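Local coordinates for protein fusarinine C esterase sidJ (Aspergillus fumigatus, PDB 6GUP) that hydrolyses the ester bonds of the siderophore fusarinine C, releasing fusarinine and iron, but does not cleave triacetylfusarinine C, at residues 38-50 with 69-81. Numbering follows the deposited sequence.
Sequences SLLFVGGLGDGLA and LFTLTLTSSYQSW
Leu69 lies beside Leu39 on neighbouring parallel strands, both side chains pointing the same way, with Leu69 CD1 3.8 Å from Leu39 CD2 and also against Phe41 CB. Phe70 supplies both direct backbone hydrogen bonds between 38-50 and 69-81: its N donates to Leu39 O at 2.7 Å, almost straight (172°), and its O accepts from Phe41 N, again at 2.7 Å. On the face that carries Leu40 and Phe70, CD1 of Leu40 packs on Phe70 CB at 3.7 Å, the two side chains crossing at about a right angle. Thr71 sits on the other face, where CG2, anti to the carbonyl carbon, runs alongside Phe41 and meets its CD1; OG1, buried without a polar partner in the model, faces Leu49 CD2. At Leu72 the strands part and a water accepts from Leu72 N (2.9 Å); it can donate to Phe41 O, though other acceptors compete for its protons. Leu72 CD2 reaches back to Leu40 CD1 and Val42 CG2, and the Leu72 side chain also touches Cys96 of helix 86-108. Thr73 offers CG2 to Leu49 CG, while its OG1 bonds to Val24 N. In the weakly bonded helical turn about 75-78, Ser76 CB touches Leu45 CD1 at 3.6 Å, while Ser76 OG bonds to Asp89 and Arg88. Ser77 OG, fixed by a bond from Leu74 N, lies against Gly48 CA; side-chain-free Gly46 lets the backbones close to 3.9 Å between Gly46 CA and Ser77 CA, and Ser80 CB meets Gly46 CA (3.7 Å). Strand 37-42, helix 55-61 and strand 67-72 form a beta-alpha-beta crossover of the alpha/beta-hydrolase fold; the loop after strand 37-42 lies near the probable triad Ser123-His327-Asp286, in the position that usually holds the oxyanion-hole loop.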
# COMPACT_ATOMS: atom_id res chain seq x y z
N SER A 38 -3.20 -21.82 7.40
CA SER A 38 -3.03 -20.40 7.07
C SER A 38 -4.26 -19.57 7.43
O SER A 38 -5.38 -19.95 7.10
CB SER A 38 -2.75 -20.25 5.58
OG SER A 38 -1.60 -20.98 5.19
N LEU A 39 -4.03 -18.43 8.08
CA LEU A 39 -5.06 -17.42 8.32
C LEU A 39 -4.72 -16.16 7.53
O LEU A 39 -3.75 -15.47 7.86
CB LEU A 39 -5.16 -17.10 9.82
CG LEU A 39 -6.21 -16.07 10.27
CD1 LEU A 39 -7.61 -16.55 9.95
CD2 LEU A 39 -6.07 -15.78 11.75
N LEU A 40 -5.49 -15.89 6.48
CA LEU A 40 -5.34 -14.66 5.70
C LEU A 40 -6.25 -13.58 6.27
O LEU A 40 -7.47 -13.71 6.26
CB LEU A 40 -5.66 -14.89 4.22
CG LEU A 40 -5.50 -13.69 3.27
CD1 LEU A 40 -4.11 -13.08 3.33
CD2 LEU A 40 -5.84 -14.09 1.84
N PHE A 41 -5.62 -12.52 6.77
CA PHE A 41 -6.30 -11.41 7.43
C PHE A 41 -6.40 -10.25 6.44
O PHE A 41 -5.38 -9.79 5.92
CB PHE A 41 -5.48 -11.01 8.66
CG PHE A 41 -6.07 -9.88 9.46
CD1 PHE A 41 -5.74 -8.56 9.17
CD2 PHE A 41 -6.91 -10.13 10.54
CE1 PHE A 41 -6.26 -7.51 9.91
CE2 PHE A 41 -7.43 -9.09 11.29
CZ PHE A 41 -7.10 -7.78 10.98
N VAL A 42 -7.63 -9.81 6.18
CA VAL A 42 -7.89 -8.70 5.26
C VAL A 42 -8.30 -7.49 6.09
O VAL A 42 -9.38 -7.47 6.69
CB VAL A 42 -9.01 -9.07 4.24
CG1 VAL A 42 -9.25 -7.93 3.26
CG2 VAL A 42 -8.65 -10.34 3.49
N GLY A 43 -7.44 -6.48 6.12
CA GLY A 43 -7.70 -5.25 6.87
C GLY A 43 -8.74 -4.37 6.19
O GLY A 43 -9.30 -4.73 5.16
N GLY A 44 -8.99 -3.20 6.79
CA GLY A 44 -9.93 -2.23 6.23
C GLY A 44 -9.51 -1.69 4.88
O GLY A 44 -8.37 -1.87 4.46
N LEU A 45 -10.44 -1.03 4.19
CA LEU A 45 -10.17 -0.43 2.89
C LEU A 45 -9.08 0.64 3.02
O LEU A 45 -9.23 1.59 3.80
CB LEU A 45 -11.44 0.20 2.29
CG LEU A 45 -11.31 0.89 0.93
CD1 LEU A 45 -10.99 -0.11 -0.16
CD2 LEU A 45 -12.58 1.66 0.59
N GLY A 46 -7.99 0.47 2.27
CA GLY A 46 -6.85 1.38 2.32
C GLY A 46 -5.81 1.09 3.39
O GLY A 46 -4.93 1.93 3.63
N ASP A 47 -5.89 -0.07 4.04
CA ASP A 47 -4.94 -0.44 5.10
C ASP A 47 -3.63 -1.00 4.53
O ASP A 47 -2.55 -0.52 4.87
CB ASP A 47 -5.56 -1.47 6.07
CG ASP A 47 -6.61 -0.86 6.99
OD1 ASP A 47 -7.05 0.29 6.76
OD2 ASP A 47 -7.01 -1.54 7.95
N GLY A 48 -3.74 -2.02 3.68
CA GLY A 48 -2.57 -2.74 3.17
C GLY A 48 -2.00 -3.63 4.26
O GLY A 48 -2.73 -4.42 4.86
N LEU A 49 -0.70 -3.49 4.53
CA LEU A 49 -0.05 -4.17 5.66
C LEU A 49 -0.04 -3.34 6.95
O LEU A 49 0.50 -3.79 7.97
CB LEU A 49 1.40 -4.55 5.29
CG LEU A 49 1.65 -5.26 3.96
CD1 LEU A 49 3.13 -5.57 3.82
CD2 LEU A 49 0.82 -6.53 3.83
N ALA A 50 -0.65 -2.15 6.93
CA ALA A 50 -0.53 -1.18 8.02
C ALA A 50 -1.57 -1.30 9.15
O ALA A 50 -1.59 -0.46 10.05
CB ALA A 50 -0.56 0.23 7.45
N LEU A 69 -0.07 -16.51 10.35
CA LEU A 69 -0.91 -15.36 10.00
C LEU A 69 -0.36 -14.65 8.77
O LEU A 69 0.84 -14.40 8.69
CB LEU A 69 -0.97 -14.39 11.18
CG LEU A 69 -1.76 -13.08 11.03
CD1 LEU A 69 -3.24 -13.35 10.82
CD2 LEU A 69 -1.54 -12.21 12.26
N PHE A 70 -1.24 -14.35 7.81
CA PHE A 70 -0.91 -13.52 6.65
C PHE A 70 -1.75 -12.26 6.63
O PHE A 70 -2.92 -12.28 7.02
CB PHE A 70 -1.19 -14.27 5.35
CG PHE A 70 -0.25 -15.40 5.06
CD1 PHE A 70 -0.42 -16.63 5.68
CD2 PHE A 70 0.79 -15.25 4.14
CE1 PHE A 70 0.44 -17.69 5.41
CE2 PHE A 70 1.65 -16.30 3.86
CZ PHE A 70 1.48 -17.52 4.50
N THR A 71 -1.14 -11.16 6.19
CA THR A 71 -1.86 -9.94 5.80
C THR A 71 -1.44 -9.63 4.37
O THR A 71 -0.43 -10.16 3.90
CB THR A 71 -1.52 -8.76 6.72
OG1 THR A 71 -0.10 -8.54 6.72
CG2 THR A 71 -1.99 -9.03 8.14
N LEU A 72 -2.19 -8.78 3.67
CA LEU A 72 -1.90 -8.50 2.25
C LEU A 72 -2.27 -7.11 1.78
O LEU A 72 -3.05 -6.40 2.41
CB LEU A 72 -2.58 -9.55 1.35
CG LEU A 72 -4.04 -9.34 0.91
CD1 LEU A 72 -4.46 -10.45 -0.04
CD2 LEU A 72 -4.98 -9.27 2.11
N THR A 73 -1.69 -6.74 0.64
CA THR A 73 -2.05 -5.55 -0.11
C THR A 73 -2.96 -5.93 -1.27
O THR A 73 -2.81 -7.01 -1.86
CB THR A 73 -0.82 -4.82 -0.68
OG1 THR A 73 -0.09 -5.69 -1.55
CG2 THR A 73 0.08 -4.34 0.45
N LEU A 74 -3.90 -5.05 -1.58
CA LEU A 74 -4.75 -5.14 -2.75
C LEU A 74 -4.50 -3.89 -3.58
O LEU A 74 -3.72 -3.02 -3.17
CB LEU A 74 -6.22 -5.22 -2.31
CG LEU A 74 -6.59 -6.28 -1.27
CD1 LEU A 74 -7.97 -6.02 -0.68
CD2 LEU A 74 -6.51 -7.68 -1.86
N THR A 75 -5.15 -3.78 -4.74
CA THR A 75 -5.13 -2.53 -5.51
C THR A 75 -5.92 -1.46 -4.75
O THR A 75 -5.56 -0.28 -4.77
CB THR A 75 -5.73 -2.73 -6.92
OG1 THR A 75 -4.98 -3.73 -7.62
CG2 THR A 75 -5.69 -1.42 -7.73
N SER A 76 -6.99 -1.88 -4.07
CA SER A 76 -7.80 -0.99 -3.24
C SER A 76 -7.09 -0.46 -1.98
O SER A 76 -7.54 0.52 -1.39
CB SER A 76 -9.09 -1.69 -2.83
OG SER A 76 -9.83 -2.06 -3.98
N SER A 77 -6.01 -1.12 -1.56
CA SER A 77 -5.10 -0.57 -0.55
C SER A 77 -4.54 0.79 -0.98
O SER A 77 -4.46 1.71 -0.17
CB SER A 77 -3.93 -1.52 -0.27
OG SER A 77 -4.39 -2.83 0.04
N TYR A 78 -4.18 0.89 -2.26
CA TYR A 78 -3.62 2.11 -2.83
C TYR A 78 -4.70 3.03 -3.45
O TYR A 78 -4.55 4.25 -3.42
CB TYR A 78 -2.54 1.76 -3.86
CG TYR A 78 -1.48 0.81 -3.32
CD1 TYR A 78 -0.47 1.27 -2.47
CD2 TYR A 78 -1.49 -0.55 -3.64
CE1 TYR A 78 0.50 0.42 -1.96
CE2 TYR A 78 -0.52 -1.41 -3.14
CZ TYR A 78 0.47 -0.93 -2.30
OH TYR A 78 1.43 -1.77 -1.80
N GLN A 79 -5.77 2.44 -3.98
CA GLN A 79 -6.91 3.21 -4.50
C GLN A 79 -8.12 3.02 -3.58
O GLN A 79 -9.09 2.34 -3.91
CB GLN A 79 -7.25 2.79 -5.94
CG GLN A 79 -6.04 2.54 -6.84
CD GLN A 79 -6.40 2.43 -8.31
OE1 GLN A 79 -7.39 3.00 -8.77
NE2 GLN A 79 -5.58 1.69 -9.06
N SER A 80 -8.04 3.66 -2.41
CA SER A 80 -9.09 3.54 -1.38
C SER A 80 -10.29 4.49 -1.57
O SER A 80 -11.25 4.43 -0.79
CB SER A 80 -8.47 3.78 0.00
OG SER A 80 -7.88 5.06 0.08
N TRP A 81 -10.25 5.33 -2.60
CA TRP A 81 -11.26 6.38 -2.84
C TRP A 81 -12.32 5.99 -3.87
O TRP A 81 -13.30 6.72 -4.02
CB TRP A 81 -10.58 7.71 -3.26
CG TRP A 81 -9.34 7.52 -4.05
CD1 TRP A 81 -8.06 7.57 -3.58
CD2 TRP A 81 -9.25 7.20 -5.44
NE1 TRP A 81 -7.18 7.31 -4.60
CE2 TRP A 81 -7.88 7.08 -5.75
CE3 TRP A 81 -10.20 7.00 -6.46
CZ2 TRP A 81 -7.42 6.77 -7.04
CZ3 TRP A 81 -9.74 6.70 -7.75
CH2 TRP A 81 -8.37 6.59 -8.02
O HOH W 1 -4.31 -7.43 5.17